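Local coordinates for protein epidermin leader peptide processing serine protease EpiP (Staphylococcus aureus subsp. aureus, PDB 3QFH) that is a subtilisin-like serine endopeptidase that probably cleaves the leader peptide from the precursor of the lantibiotic epidermin, at residues Y22-Y27 with Y75-C80; V44-P49 with L213-K218; G236-L241 with V303-A308; A259-I264 with S309-V314; L325-N330 with G342-Y347. All coordinates share one frame; numbering follows the deposited sequence.

Contact 1 pairs two strands of the sheet in the propeptide-like region. Contact 2, about 11 Å away between centres, lays the edge strand of that sheet on helix 213-225 of the subtilase part. Contact 2 touches contacts 1, 3 and 4; contacts 1 and 3 do not touch. Contact 3 is a two-stranded sheet. Contact 4, on helix 254-269, has its centre about 11 Å from that of contact 3. The salt bridge Glu26-Lys262 ties contact 1 to contact 4. Along the chain the segments of contacts 1 and 2 alternate, as do those of contacts 3 and 4, while contact 5 comes last. Contact 5 touches only contact 3, probably through hydrogen bonds of Asn330; the centres of contacts 1 and 5 are about 36 Å apart.

Contact 1 of 5, residues Y22-Y27 with Y75-C80; sequences YYSVEY and YINATC
Middle strand 20-27 of the propeptide-like sheet pairs antiparallel with strand 73-78, Tyr23 set against Ala78 and Val25 against Ile76. Ser24 N donates to Asn77 O at 2.7 Å, and Asn77 N returns a bond to Ser24 O. Glu26 and Tyr75 exchange a second pair of backbone bonds. Val25 and Ile76 lie side by side on one face, with Val25 CG2 3.9 Å from Ile76 CG1. Tyr23 CD1 reaches Ile76 CG2. The other face, carrying Ser24, Glu26, Tyr75 and Asn77, is turned to helix 254-269 of the subtilase part, as in propeptide-protease complexes. There Glu26 OE1 meets the edge of the Tyr75 ring in its plane, 3.6 Å from CD2. Carboxylate and ring are turned 64° apart. Glu26 OE2 forms a salt bridge with Lys262. Asn77 OD1 accepts from Val255 N at the start of that helix. Asn77 ND2 donates to Ala78 O from above the carbonyl plane and also to Glu256. Past the strand end, Thr79 N donates to Tyr22 O at 3.0 Å, nearly straight (171°).

Contact 2 of 5, residues V44-P49 with L213-K218; sequences VVYNIP and LLWVSK
The Tyr46 ring lies over Trp215 CD1, which approaches one face 3.4 Å from Tyr46 CZ and off toward the rim. The Tyr46 ring and the five-membered ring of Trp215 meet obliquely, planes 43° apart. Water 1 sits over the opposite face of the Tyr46 ring. On that face too, Lys218 NZ stands 4.8 Å from the Tyr46 ring centroid and 19° off its normal, a cation-pi contact. The lysine chain is fully extended, with CG opposite the backbone N (chi1 -168°), which carries it past the ring. Its CD touches Tyr46 OH at 3.5 Å. This OH is bonded to Leu151 O. The contact sets edge strand 43-48 of the propeptide-like sheet on helix 213-225 of the subtilisin-like fold. A classic beta bulge, Val45 and Tyr46 both facing Gln55, lies at this point of the strand. Water 1 accepts from Lys218 NZ at 2.9 Å and from Asn47 N at 2.8 Å, bridging strand and helix. The direct bond from Lys218 NZ to Asn47 O is weak. Ile48 and Lys218 run alongside each other, head to tail. Ile48 CD1 rests 3.2 Å from Leu214 O and 3.7 Å from Lys218 CB.

Contact 3 of 5, residues G236-L241 with V303-A308; sequences GSYIIL and VKDVPA
Strands 237-241 and 303-306 run antiparallel, their axes 4.5 Å apart at closest and their directions at 141°. Ile239 and Lys304 form a hydrogen-bonded pair: Ile239 N donates to Lys304 O at 2.9 Å and Lys304 N to Ile239 O, both in the carbonyl plane. Val306 N makes a straight bond of 2.9 Å to Ser237 O, while the return bond is weak. On one face, the side chains of Ile239 and Val306 meet nearly perpendicular. Ile239 CG2 presses on Val306 CG1 at 3.5 Å, closer than usual for carbons. Beside them, Leu241 CD2 packs on Lys304 CG at 3.7 Å. Leu213 of helix 213-225 and Tyr257 and Leu260 of helix 254-269 cover parts of this face. On the other face, Val303 CG1 touches Tyr238 CB at 3.8 Å. The Tyr238 ring has Asp305 OD1 over one face, with ring and carboxylate planes 27° apart. Asp305 CB is 3.9 Å from Tyr238 CE1. The polar tips have outside partners: Tyr238 OH bonds to Asp281, and Asp305 OD2 to Tyr335. Asn330 ND2 donates to both. The buried carboxylate is thus gripped by several donors, which probably stabilises its charged form.

Contact 4 of 5, residues A259-I264 with S309-V314; sequences ALQKAI and SMDNVV
Gln261 leaves its helix with CB against the thioether of Met310, 4.1 Å from SD. Its chain then bends at CG (chi2 65°), which brings the amide round to the backbone of Asp311. OE1 accepts from Asp311 N at 2.9 Å, in the carbonyl plane and on a lone pair. It also touches Met310 CB at 3.3 Å. NE2 donates to Asp311 O at 3.0 Å, with an N-H...O angle of 169°. Met310 runs alongside Gln261 in the reverse sense, and its CE reaches Leu260 CB at 3.8 Å. One turn on, Ile264 CD1 packs on Met310 SD at 3.9 Å, and Ile264 CG2 touches Asp311 O. Water 2 donates to Ile264 O and Asn312 O. Helix 254-269 is thereby joined to the loop leading into strand 314-319 of the central parallel sheet. Each end of the Gln261 amide answers one backbone group of Asp311, so the pair of bonds fixes which way the amide is turned and satisfies both peptide groups without a charge.

Contact 5 of 5, residues L325-N330 with G342-Y347; sequences LSEFSN and GGSFAY
The Glu327 carboxylate reaches the residues before helix 346-358, one oxygen on a backbone N-H and the other on a hydroxyl. OE1 takes the N-H of Phe345 at 2.8 Å on its syn lone pair. OE2 accepts from Ser344 OG at 2.8 Å, also on the syn side, 25° out of the carboxylate plane. CG sits between the backbone N and the carbonyl carbon (chi1 70°), and the chain bends at chi2 (-76°), bringing the carboxylate back. The Phe328 ring points at the glycines instead. Its CZ is 3.5 Å from Gly343 O, and Gly342 O lies at the ring edge, near its plane. Ser326 CB covers one face of this ring. The Phe345 ring comes no closer than 4.4 Å, from its CD2 to Phe328 CD1. Ser326 OG donates to Gly343 O at 2.6 Å in the carbonyl plane and is also bonded to Ser318 OG. Ser344 OG accepts from Ala346 N, an ST turn, with Phe345 at the N-cap position. Residues 326-329 form a type I beta turn. The arrangement joins this turn to the loop that follows edge strand 338-341 of the subtilisin-like fold, with Gly342 near, but not touching, the probable Ser-His-Asp triad.

Contact 1 of 5, residues Y22-Y27 with Y75-C80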
# COMPACT_ATOMS: atom_id res chain seq x y z
N TYR A 22 0.36 9.08 -24.04
CA TYR A 22 0.56 7.83 -23.32
C TYR A 22 -0.74 7.03 -23.26
O TYR A 22 -1.75 7.50 -22.73
CB TYR A 22 1.06 8.12 -21.89
CG TYR A 22 2.53 8.52 -21.83
CD1 TYR A 22 2.93 9.85 -22.01
CD2 TYR A 22 3.51 7.57 -21.58
CE1 TYR A 22 4.30 10.21 -21.95
CE2 TYR A 22 4.87 7.91 -21.53
CZ TYR A 22 5.26 9.22 -21.71
OH TYR A 22 6.60 9.51 -21.64
N TYR A 23 -0.71 5.82 -23.83
CA TYR A 23 -1.86 4.93 -23.79
C TYR A 23 -1.57 3.67 -22.99
O TYR A 23 -0.46 3.10 -23.06
CB TYR A 23 -2.32 4.54 -25.20
CG TYR A 23 -2.98 5.68 -25.93
CD1 TYR A 23 -4.35 5.93 -25.78
CD2 TYR A 23 -2.25 6.52 -26.76
CE1 TYR A 23 -4.97 6.98 -26.44
CE2 TYR A 23 -2.86 7.58 -27.43
CZ TYR A 23 -4.22 7.81 -27.27
OH TYR A 23 -4.83 8.85 -27.93
N SER A 24 -2.57 3.28 -22.21
CA SER A 24 -2.53 2.04 -21.45
C SER A 24 -3.20 0.99 -22.32
O SER A 24 -4.32 1.21 -22.81
CB SER A 24 -3.23 2.20 -20.11
OG SER A 24 -2.50 3.10 -19.28
N VAL A 25 -2.53 -0.14 -22.52
CA VAL A 25 -3.04 -1.18 -23.40
C VAL A 25 -3.06 -2.55 -22.76
O VAL A 25 -2.06 -2.99 -22.18
CB VAL A 25 -2.19 -1.25 -24.70
CG1 VAL A 25 -2.72 -2.31 -25.63
CG2 VAL A 25 -2.18 0.11 -25.42
N GLU A 26 -4.21 -3.22 -22.87
CA GLU A 26 -4.35 -4.58 -22.39
C GLU A 26 -4.36 -5.48 -23.61
O GLU A 26 -5.20 -5.33 -24.50
CB GLU A 26 -5.60 -4.76 -21.53
CG GLU A 26 -5.74 -6.17 -20.95
CD GLU A 26 -6.73 -6.25 -19.78
OE1 GLU A 26 -7.35 -5.22 -19.41
OE2 GLU A 26 -6.87 -7.37 -19.23
N TYR A 27 -3.39 -6.38 -23.68
CA TYR A 27 -3.26 -7.26 -24.83
C TYR A 27 -3.60 -8.71 -24.48
O TYR A 27 -3.87 -9.03 -23.32
CB TYR A 27 -1.87 -7.12 -25.47
CG TYR A 27 -0.66 -7.28 -24.56
CD1 TYR A 27 -0.04 -8.51 -24.40
CD2 TYR A 27 -0.10 -6.18 -23.93
CE1 TYR A 27 1.09 -8.65 -23.60
CE2 TYR A 27 1.02 -6.31 -23.12
CZ TYR A 27 1.62 -7.55 -22.97
OH TYR A 27 2.74 -7.68 -22.17
N TYR A 75 -8.09 -4.11 -24.71
CA TYR A 75 -8.52 -2.74 -24.41
C TYR A 75 -7.40 -1.73 -24.53
O TYR A 75 -6.23 -2.06 -24.35
CB TYR A 75 -9.04 -2.61 -22.97
CG TYR A 75 -10.20 -3.48 -22.62
CD1 TYR A 75 -11.45 -3.25 -23.18
CD2 TYR A 75 -10.07 -4.50 -21.69
CE1 TYR A 75 -12.52 -4.04 -22.86
CE2 TYR A 75 -11.14 -5.30 -21.36
CZ TYR A 75 -12.37 -5.06 -21.96
OH TYR A 75 -13.45 -5.83 -21.64
N ILE A 76 -7.79 -0.49 -24.79
CA ILE A 76 -6.88 0.63 -24.84
C ILE A 76 -7.60 1.84 -24.28
O ILE A 76 -8.77 2.06 -24.59
CB ILE A 76 -6.41 0.98 -26.30
CG1 ILE A 76 -5.73 -0.19 -26.99
CG2 ILE A 76 -5.42 2.15 -26.27
CD1 ILE A 76 -5.28 0.12 -28.44
N ASN A 77 -6.91 2.59 -23.41
CA ASN A 77 -7.41 3.88 -22.93
C ASN A 77 -6.23 4.79 -22.67
O ASN A 77 -5.10 4.32 -22.44
CB ASN A 77 -8.35 3.78 -21.71
CG ASN A 77 -7.70 3.12 -20.50
OD1 ASN A 77 -8.00 1.98 -20.19
ND2 ASN A 77 -6.82 3.84 -19.80
N ALA A 78 -6.47 6.09 -22.74
CA ALA A 78 -5.44 7.07 -22.46
C ALA A 78 -5.11 6.90 -21.00
O ALA A 78 -6.02 6.71 -20.20
CB ALA A 78 -5.96 8.47 -22.73
N THR A 79 -3.83 6.92 -20.66
CA THR A 79 -3.42 6.82 -19.26
C THR A 79 -3.80 8.14 -18.60
O THR A 79 -3.55 9.21 -19.16
CB THR A 79 -1.91 6.66 -19.15
OG1 THR A 79 -1.45 5.67 -20.08
CG2 THR A 79 -1.50 6.30 -17.73
N CYS A 80 -4.42 8.10 -17.42
CA CYS A 80 -4.80 9.36 -16.73
C CYS A 80 -4.24 9.49 -15.31
O CYS A 80 -3.67 8.53 -14.78
CB CYS A 80 -6.32 9.53 -16.74
SG CYS A 80 -6.98 9.89 -18.40

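Contact 2 of 5, residues V44-P49 with L213-K218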
# COMPACT_ATOMS: atom_id res chain seq x y z
N VAL A 44 6.71 1.08 -26.97
CA VAL A 44 6.31 0.56 -25.67
C VAL A 44 7.19 1.16 -24.57
O VAL A 44 8.39 0.92 -24.54
CB VAL A 44 6.44 -0.97 -25.63
CG1 VAL A 44 6.10 -1.51 -24.24
CG2 VAL A 44 5.55 -1.61 -26.68
N VAL A 45 6.61 1.96 -23.68
CA VAL A 45 7.39 2.61 -22.61
C VAL A 45 7.28 1.91 -21.21
O VAL A 45 7.95 2.30 -20.26
CB VAL A 45 7.02 4.11 -22.49
CG1 VAL A 45 7.43 4.87 -23.79
CG2 VAL A 45 5.56 4.29 -22.21
N TYR A 46 6.43 0.90 -21.10
CA TYR A 46 6.29 0.12 -19.86
C TYR A 46 5.58 -1.17 -20.24
O TYR A 46 4.76 -1.18 -21.16
CB TYR A 46 5.49 0.88 -18.81
CG TYR A 46 5.89 0.54 -17.39
CD1 TYR A 46 7.09 1.04 -16.87
CD2 TYR A 46 5.09 -0.23 -16.56
CE1 TYR A 46 7.49 0.75 -15.58
CE2 TYR A 46 5.48 -0.51 -15.23
CZ TYR A 46 6.68 -0.02 -14.76
OH TYR A 46 7.10 -0.27 -13.46
N ASN A 47 5.89 -2.25 -19.55
CA ASN A 47 5.29 -3.53 -19.90
C ASN A 47 5.32 -4.46 -18.72
O ASN A 47 6.29 -4.48 -17.99
CB ASN A 47 6.03 -4.14 -21.10
CG ASN A 47 5.33 -5.39 -21.66
OD1 ASN A 47 4.12 -5.56 -21.53
ND2 ASN A 47 6.11 -6.25 -22.29
N ILE A 48 4.22 -5.20 -18.53
CA ILE A 48 4.07 -6.18 -17.47
C ILE A 48 3.58 -7.48 -18.14
O ILE A 48 2.37 -7.72 -18.23
CB ILE A 48 3.03 -5.75 -16.41
CG1 ILE A 48 3.22 -4.28 -16.01
CG2 ILE A 48 3.13 -6.67 -15.19
CD1 ILE A 48 2.23 -3.79 -14.95
N PRO A 49 4.50 -8.30 -18.66
CA PRO A 49 4.13 -9.53 -19.38
C PRO A 49 3.14 -10.44 -18.63
O PRO A 49 2.18 -10.91 -19.23
CB PRO A 49 5.47 -10.24 -19.61
CG PRO A 49 6.46 -9.14 -19.64
CD PRO A 49 5.96 -8.10 -18.65
N LEU A 213 -0.40 3.83 -11.97
CA LEU A 213 -0.97 2.60 -11.42
C LEU A 213 -0.32 1.37 -12.05
O LEU A 213 -0.23 0.32 -11.43
CB LEU A 213 -2.50 2.55 -11.54
CG LEU A 213 -3.27 3.50 -10.61
CD1 LEU A 213 -4.78 3.38 -10.86
CD2 LEU A 213 -2.98 3.23 -9.16
N LEU A 214 0.15 1.50 -13.29
CA LEU A 214 0.85 0.42 -13.94
C LEU A 214 2.17 0.09 -13.24
O LEU A 214 2.58 -1.06 -13.24
CB LEU A 214 1.10 0.71 -15.41
CG LEU A 214 -0.16 0.72 -16.29
CD1 LEU A 214 0.23 1.11 -17.72
CD2 LEU A 214 -0.87 -0.60 -16.26
N TRP A 215 2.84 1.09 -12.66
CA TRP A 215 4.11 0.83 -11.96
C TRP A 215 3.81 0.07 -10.68
O TRP A 215 4.52 -0.88 -10.31
CB TRP A 215 4.90 2.10 -11.61
CG TRP A 215 5.14 3.10 -12.73
CD1 TRP A 215 5.04 2.88 -14.07
CD2 TRP A 215 5.66 4.43 -12.58
NE1 TRP A 215 5.38 4.01 -14.76
CE2 TRP A 215 5.78 4.97 -13.88
CE3 TRP A 215 6.01 5.21 -11.49
CZ2 TRP A 215 6.23 6.28 -14.11
CZ3 TRP A 215 6.46 6.51 -11.71
CH2 TRP A 215 6.57 7.03 -13.01
N VAL A 216 2.73 0.48 -10.02
CA VAL A 216 2.28 -0.17 -8.80
C VAL A 216 1.95 -1.64 -9.07
O VAL A 216 2.35 -2.51 -8.29
CB VAL A 216 1.04 0.51 -8.20
CG1 VAL A 216 0.54 -0.28 -6.96
CG2 VAL A 216 1.35 1.99 -7.82
N SER A 217 1.26 -1.90 -10.18
CA SER A 217 0.89 -3.24 -10.57
C SER A 217 2.12 -4.08 -10.81
O SER A 217 2.19 -5.21 -10.36
CB SER A 217 -0.02 -3.23 -11.79
OG SER A 217 -1.22 -2.53 -11.49
N LYS A 218 3.11 -3.53 -11.50
CA LYS A 218 4.33 -4.28 -11.76
C LYS A 218 5.08 -4.54 -10.45
O LYS A 218 5.69 -5.58 -10.28
CB LYS A 218 5.20 -3.57 -12.77
CG LYS A 218 6.34 -4.41 -13.30
CD LYS A 218 7.13 -3.67 -14.36
CE LYS A 218 8.21 -4.55 -14.96
NZ LYS A 218 8.92 -3.81 -16.02
O HOH W 1 8.22 -1.88 -18.08

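Contact 3 of 5, residues G236-L241 with V303-A308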
# COMPACT_ATOMS: atom_id res chain seq x y z
N GLY A 236 -3.31 4.94 -2.56
CA GLY A 236 -4.67 4.79 -2.98
C GLY A 236 -4.88 5.67 -4.18
O GLY A 236 -4.00 6.46 -4.55
N SER A 237 -6.02 5.52 -4.82
CA SER A 237 -6.36 6.36 -5.94
C SER A 237 -7.82 6.14 -6.23
O SER A 237 -8.36 5.05 -6.01
CB SER A 237 -5.55 5.99 -7.18
OG SER A 237 -6.00 4.75 -7.69
N TYR A 238 -8.47 7.17 -6.72
CA TYR A 238 -9.85 7.06 -7.09
C TYR A 238 -9.81 6.88 -8.59
O TYR A 238 -9.28 7.73 -9.31
CB TYR A 238 -10.63 8.28 -6.66
CG TYR A 238 -10.69 8.40 -5.17
CD1 TYR A 238 -11.63 7.70 -4.44
CD2 TYR A 238 -9.77 9.19 -4.48
CE1 TYR A 238 -11.68 7.78 -3.07
CE2 TYR A 238 -9.82 9.28 -3.10
CZ TYR A 238 -10.78 8.57 -2.40
OH TYR A 238 -10.85 8.64 -1.03
N ILE A 239 -10.35 5.76 -9.03
CA ILE A 239 -10.30 5.39 -10.43
C ILE A 239 -11.70 5.39 -11.03
O ILE A 239 -12.67 5.05 -10.36
CB ILE A 239 -9.62 4.00 -10.55
CG1 ILE A 239 -9.20 3.71 -11.98
CG2 ILE A 239 -10.53 2.89 -9.98
CD1 ILE A 239 -8.36 2.46 -12.09
N ILE A 240 -11.78 5.82 -12.29
CA ILE A 240 -13.03 5.84 -13.03
C ILE A 240 -13.10 4.60 -13.91
O ILE A 240 -12.14 4.29 -14.63
CB ILE A 240 -13.15 7.11 -13.93
CG1 ILE A 240 -13.06 8.39 -13.08
CG2 ILE A 240 -14.45 7.09 -14.70
CD1 ILE A 240 -12.99 9.66 -13.89
N LEU A 241 -14.21 3.87 -13.83
CA LEU A 241 -14.42 2.71 -14.69
C LEU A 241 -15.89 2.70 -15.06
O LEU A 241 -16.74 3.10 -14.27
CB LEU A 241 -14.02 1.39 -14.04
CG LEU A 241 -14.84 0.87 -12.87
CD1 LEU A 241 -14.50 -0.59 -12.60
CD2 LEU A 241 -14.60 1.74 -11.64
N VAL A 303 -16.89 5.66 -9.78
CA VAL A 303 -15.57 5.90 -9.22
C VAL A 303 -15.32 4.92 -8.08
O VAL A 303 -16.21 4.67 -7.27
CB VAL A 303 -15.46 7.34 -8.70
CG1 VAL A 303 -14.14 7.54 -7.99
CG2 VAL A 303 -15.61 8.32 -9.85
N LYS A 304 -14.12 4.36 -8.01
CA LYS A 304 -13.78 3.41 -6.94
C LYS A 304 -12.47 3.75 -6.26
O LYS A 304 -11.55 4.27 -6.89
CB LYS A 304 -13.69 1.98 -7.48
CG LYS A 304 -15.00 1.42 -8.00
CD LYS A 304 -14.98 -0.11 -8.06
CE LYS A 304 -14.97 -0.73 -6.66
NZ LYS A 304 -14.91 -2.22 -6.66
N ASP A 305 -12.41 3.47 -4.96
CA ASP A 305 -11.21 3.69 -4.17
C ASP A 305 -10.39 2.40 -4.32
O ASP A 305 -10.81 1.36 -3.84
CB ASP A 305 -11.61 3.94 -2.70
CG ASP A 305 -10.42 4.26 -1.80
OD1 ASP A 305 -9.31 4.46 -2.30
OD2 ASP A 305 -10.63 4.31 -0.56
N VAL A 306 -9.25 2.46 -5.02
CA VAL A 306 -8.46 1.26 -5.28
C VAL A 306 -6.99 1.41 -4.84
O VAL A 306 -6.43 2.50 -4.86
CB VAL A 306 -8.52 0.86 -6.77
CG1 VAL A 306 -9.97 0.85 -7.25
CG2 VAL A 306 -7.69 1.77 -7.63
N PRO A 307 -6.36 0.30 -4.45
CA PRO A 307 -6.89 -1.05 -4.40
C PRO A 307 -7.70 -1.41 -3.14
O PRO A 307 -8.10 -2.56 -2.99
CB PRO A 307 -5.62 -1.91 -4.46
CG PRO A 307 -4.61 -1.09 -3.73
CD PRO A 307 -4.94 0.35 -4.03
N ALA A 308 -7.97 -0.44 -2.28
CA ALA A 308 -8.67 -0.72 -1.01
C ALA A 308 -10.01 -1.43 -1.17
O ALA A 308 -10.36 -2.24 -0.32
CB ALA A 308 -8.87 0.58 -0.19

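Contact 4 of 5, residues A259-I264 with S309-V314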
# COMPACT_ATOMS: atom_id res chain seq x y z
N ALA A 259 -5.33 -4.09 -14.57
CA ALA A 259 -3.93 -4.38 -14.27
C ALA A 259 -3.73 -4.55 -12.77
O ALA A 259 -3.11 -5.52 -12.32
CB ALA A 259 -3.02 -3.28 -14.79
N LEU A 260 -4.29 -3.61 -12.02
CA LEU A 260 -4.20 -3.61 -10.56
C LEU A 260 -4.91 -4.82 -9.90
O LEU A 260 -4.33 -5.48 -9.04
CB LEU A 260 -4.72 -2.29 -9.98
CG LEU A 260 -4.46 -2.06 -8.49
CD1 LEU A 260 -2.97 -2.31 -8.13
CD2 LEU A 260 -4.89 -0.66 -8.10
N GLN A 261 -6.15 -5.11 -10.31
CA GLN A 261 -6.86 -6.26 -9.75
C GLN A 261 -6.16 -7.55 -10.17
O GLN A 261 -6.07 -8.47 -9.38
CB GLN A 261 -8.33 -6.31 -10.21
CG GLN A 261 -9.10 -7.50 -9.64
CD GLN A 261 -9.23 -7.44 -8.13
OE1 GLN A 261 -10.14 -6.80 -7.61
NE2 GLN A 261 -8.31 -8.09 -7.42
N LYS A 262 -5.66 -7.61 -11.40
CA LYS A 262 -4.94 -8.82 -11.85
C LYS A 262 -3.62 -8.99 -11.11
O LYS A 262 -3.23 -10.11 -10.81
CB LYS A 262 -4.74 -8.83 -13.38
CG LYS A 262 -6.04 -9.05 -14.14
CD LYS A 262 -5.91 -8.78 -15.65
CE LYS A 262 -4.99 -9.75 -16.38
NZ LYS A 262 -4.93 -9.49 -17.86
N ALA A 263 -2.95 -7.90 -10.79
CA ALA A 263 -1.69 -7.97 -10.03
C ALA A 263 -1.98 -8.59 -8.64
O ALA A 263 -1.28 -9.50 -8.20
CB ALA A 263 -1.08 -6.58 -9.87
N ILE A 264 -3.00 -8.07 -7.97
CA ILE A 264 -3.45 -8.56 -6.66
C ILE A 264 -3.79 -10.08 -6.68
O ILE A 264 -3.38 -10.84 -5.81
CB ILE A 264 -4.67 -7.71 -6.17
CG1 ILE A 264 -4.18 -6.29 -5.85
CG2 ILE A 264 -5.34 -8.32 -4.92
CD1 ILE A 264 -5.28 -5.28 -5.61
N SER A 309 -10.76 -1.13 -2.22
CA SER A 309 -12.08 -1.74 -2.42
C SER A 309 -12.03 -2.93 -3.37
O SER A 309 -13.06 -3.45 -3.73
CB SER A 309 -13.06 -0.70 -2.99
OG SER A 309 -12.62 -0.26 -4.27
N MET A 310 -10.85 -3.36 -3.77
CA MET A 310 -10.75 -4.48 -4.72
C MET A 310 -10.84 -5.85 -4.05
O MET A 310 -10.77 -5.96 -2.84
CB MET A 310 -9.46 -4.37 -5.53
CG MET A 310 -9.53 -3.36 -6.69
SD MET A 310 -7.93 -3.24 -7.52
CE MET A 310 -8.35 -2.35 -9.02
N ASP A 311 -11.00 -6.88 -4.86
CA ASP A 311 -11.07 -8.23 -4.32
C ASP A 311 -9.70 -8.70 -3.86
O ASP A 311 -8.66 -8.32 -4.45
CB ASP A 311 -11.60 -9.19 -5.39
CG ASP A 311 -12.99 -8.81 -5.89
OD1 ASP A 311 -13.79 -8.25 -5.09
OD2 ASP A 311 -13.28 -9.08 -7.07
N ASN A 312 -9.70 -9.51 -2.81
CA ASN A 312 -8.51 -10.13 -2.27
C ASN A 312 -7.46 -9.19 -1.65
O ASN A 312 -6.27 -9.39 -1.77
CB ASN A 312 -7.89 -11.02 -3.33
CG ASN A 312 -8.83 -12.12 -3.76
OD1 ASN A 312 -9.35 -12.82 -2.92
ND2 ASN A 312 -9.03 -12.28 -5.07
N VAL A 313 -7.94 -8.15 -0.99
CA VAL A 313 -7.05 -7.23 -0.28
C VAL A 313 -7.53 -7.13 1.15
O VAL A 313 -8.73 -7.22 1.43
CB VAL A 313 -7.06 -5.82 -0.90
CG1 VAL A 313 -6.70 -5.87 -2.39
CG2 VAL A 313 -8.40 -5.18 -0.72
N VAL A 314 -6.59 -6.96 2.07
CA VAL A 314 -6.90 -6.71 3.47
C VAL A 314 -6.92 -5.16 3.54
O VAL A 314 -5.88 -4.52 3.34
CB VAL A 314 -5.84 -7.28 4.40
CG1 VAL A 314 -6.08 -6.80 5.85
CG2 VAL A 314 -5.83 -8.79 4.32
O HOH W 2 -3.83 -10.84 -3.03

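Contact 5 of 5, residues L325-N330 with G342-Y347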
# COMPACT_ATOMS: atom_id res chain seq x y z
N LEU A 325 -12.32 5.75 15.35
CA LEU A 325 -11.91 5.87 13.96
C LEU A 325 -11.38 7.27 13.69
O LEU A 325 -11.98 8.25 14.11
CB LEU A 325 -13.04 5.57 13.00
CG LEU A 325 -12.63 5.31 11.55
CD1 LEU A 325 -11.93 3.98 11.48
CD2 LEU A 325 -13.83 5.30 10.64
N SER A 326 -10.25 7.35 13.00
CA SER A 326 -9.70 8.64 12.63
C SER A 326 -10.71 9.38 11.76
O SER A 326 -11.37 8.77 10.91
CB SER A 326 -8.41 8.46 11.85
OG SER A 326 -7.45 7.78 12.61
N GLU A 327 -10.81 10.69 11.94
CA GLU A 327 -11.77 11.49 11.17
C GLU A 327 -11.48 11.46 9.66
O GLU A 327 -12.38 11.60 8.84
CB GLU A 327 -11.83 12.95 11.69
CG GLU A 327 -10.60 13.81 11.42
CD GLU A 327 -9.40 13.53 12.33
OE1 GLU A 327 -8.38 14.23 12.14
OE2 GLU A 327 -9.45 12.62 13.21
N PHE A 328 -10.23 11.26 9.30
CA PHE A 328 -9.85 11.22 7.90
C PHE A 328 -9.96 9.82 7.28
O PHE A 328 -9.77 9.66 6.09
CB PHE A 328 -8.41 11.71 7.73
CG PHE A 328 -7.38 11.00 8.61
CD1 PHE A 328 -6.83 11.65 9.71
CD2 PHE A 328 -6.97 9.71 8.33
CE1 PHE A 328 -5.90 11.03 10.52
CE2 PHE A 328 -6.02 9.07 9.13
CZ PHE A 328 -5.49 9.73 10.23
N SER A 329 -10.26 8.79 8.06
CA SER A 329 -10.28 7.44 7.50
C SER A 329 -11.53 7.13 6.69
O SER A 329 -12.65 7.34 7.13
CB SER A 329 -10.16 6.38 8.59
OG SER A 329 -9.92 5.09 7.99
N ASN A 330 -11.34 6.65 5.48
CA ASN A 330 -12.47 6.14 4.74
C ASN A 330 -12.97 4.91 5.52
O ASN A 330 -12.26 4.35 6.38
CB ASN A 330 -12.10 5.73 3.32
CG ASN A 330 -11.88 6.93 2.39
OD1 ASN A 330 -11.96 8.11 2.79
ND2 ASN A 330 -11.64 6.63 1.13
N GLY A 342 -3.53 5.18 13.32
CA GLY A 342 -2.95 6.00 12.29
C GLY A 342 -2.94 7.48 12.66
O GLY A 342 -2.41 8.28 11.92
N GLY A 343 -3.57 7.83 13.78
CA GLY A 343 -3.56 9.18 14.27
C GLY A 343 -4.80 10.00 14.06
O GLY A 343 -5.83 9.51 13.67
N SER A 344 -4.67 11.29 14.36
CA SER A 344 -5.79 12.21 14.23
C SER A 344 -5.26 13.64 14.25
O SER A 344 -4.13 13.90 14.69
CB SER A 344 -6.75 12.02 15.41
OG SER A 344 -7.78 13.01 15.42
N PHE A 345 -6.10 14.57 13.76
CA PHE A 345 -5.78 15.99 13.79
C PHE A 345 -6.87 16.74 14.53
O PHE A 345 -6.98 17.96 14.41
CB PHE A 345 -5.59 16.57 12.37
CG PHE A 345 -4.36 16.07 11.68
CD1 PHE A 345 -3.11 16.47 12.09
CD2 PHE A 345 -4.46 15.19 10.62
CE1 PHE A 345 -1.96 15.97 11.46
CE2 PHE A 345 -3.32 14.72 9.98
CZ PHE A 345 -2.07 15.12 10.40
N ALA A 346 -7.66 16.01 15.34
CA ALA A 346 -8.75 16.63 16.11
C ALA A 346 -8.23 17.76 17.00
O ALA A 346 -8.81 18.81 17.06
CB ALA A 346 -9.48 15.59 16.94
N TYR A 347 -7.13 17.51 17.70
CA TYR A 347 -6.56 18.53 18.56
C TYR A 347 -6.12 19.76 17.81
O TYR A 347 -6.34 20.88 18.27
CB TYR A 347 -5.37 18.00 19.33
CG TYR A 347 -5.69 17.11 20.48
CD1 TYR A 347 -6.68 17.46 21.42
CD2 TYR A 347 -4.93 15.99 20.73
CE1 TYR A 347 -6.94 16.66 22.52
CE2 TYR A 347 -5.16 15.20 21.81
CZ TYR A 347 -6.16 15.52 22.70
OH TYR A 347 -6.35 14.70 23.76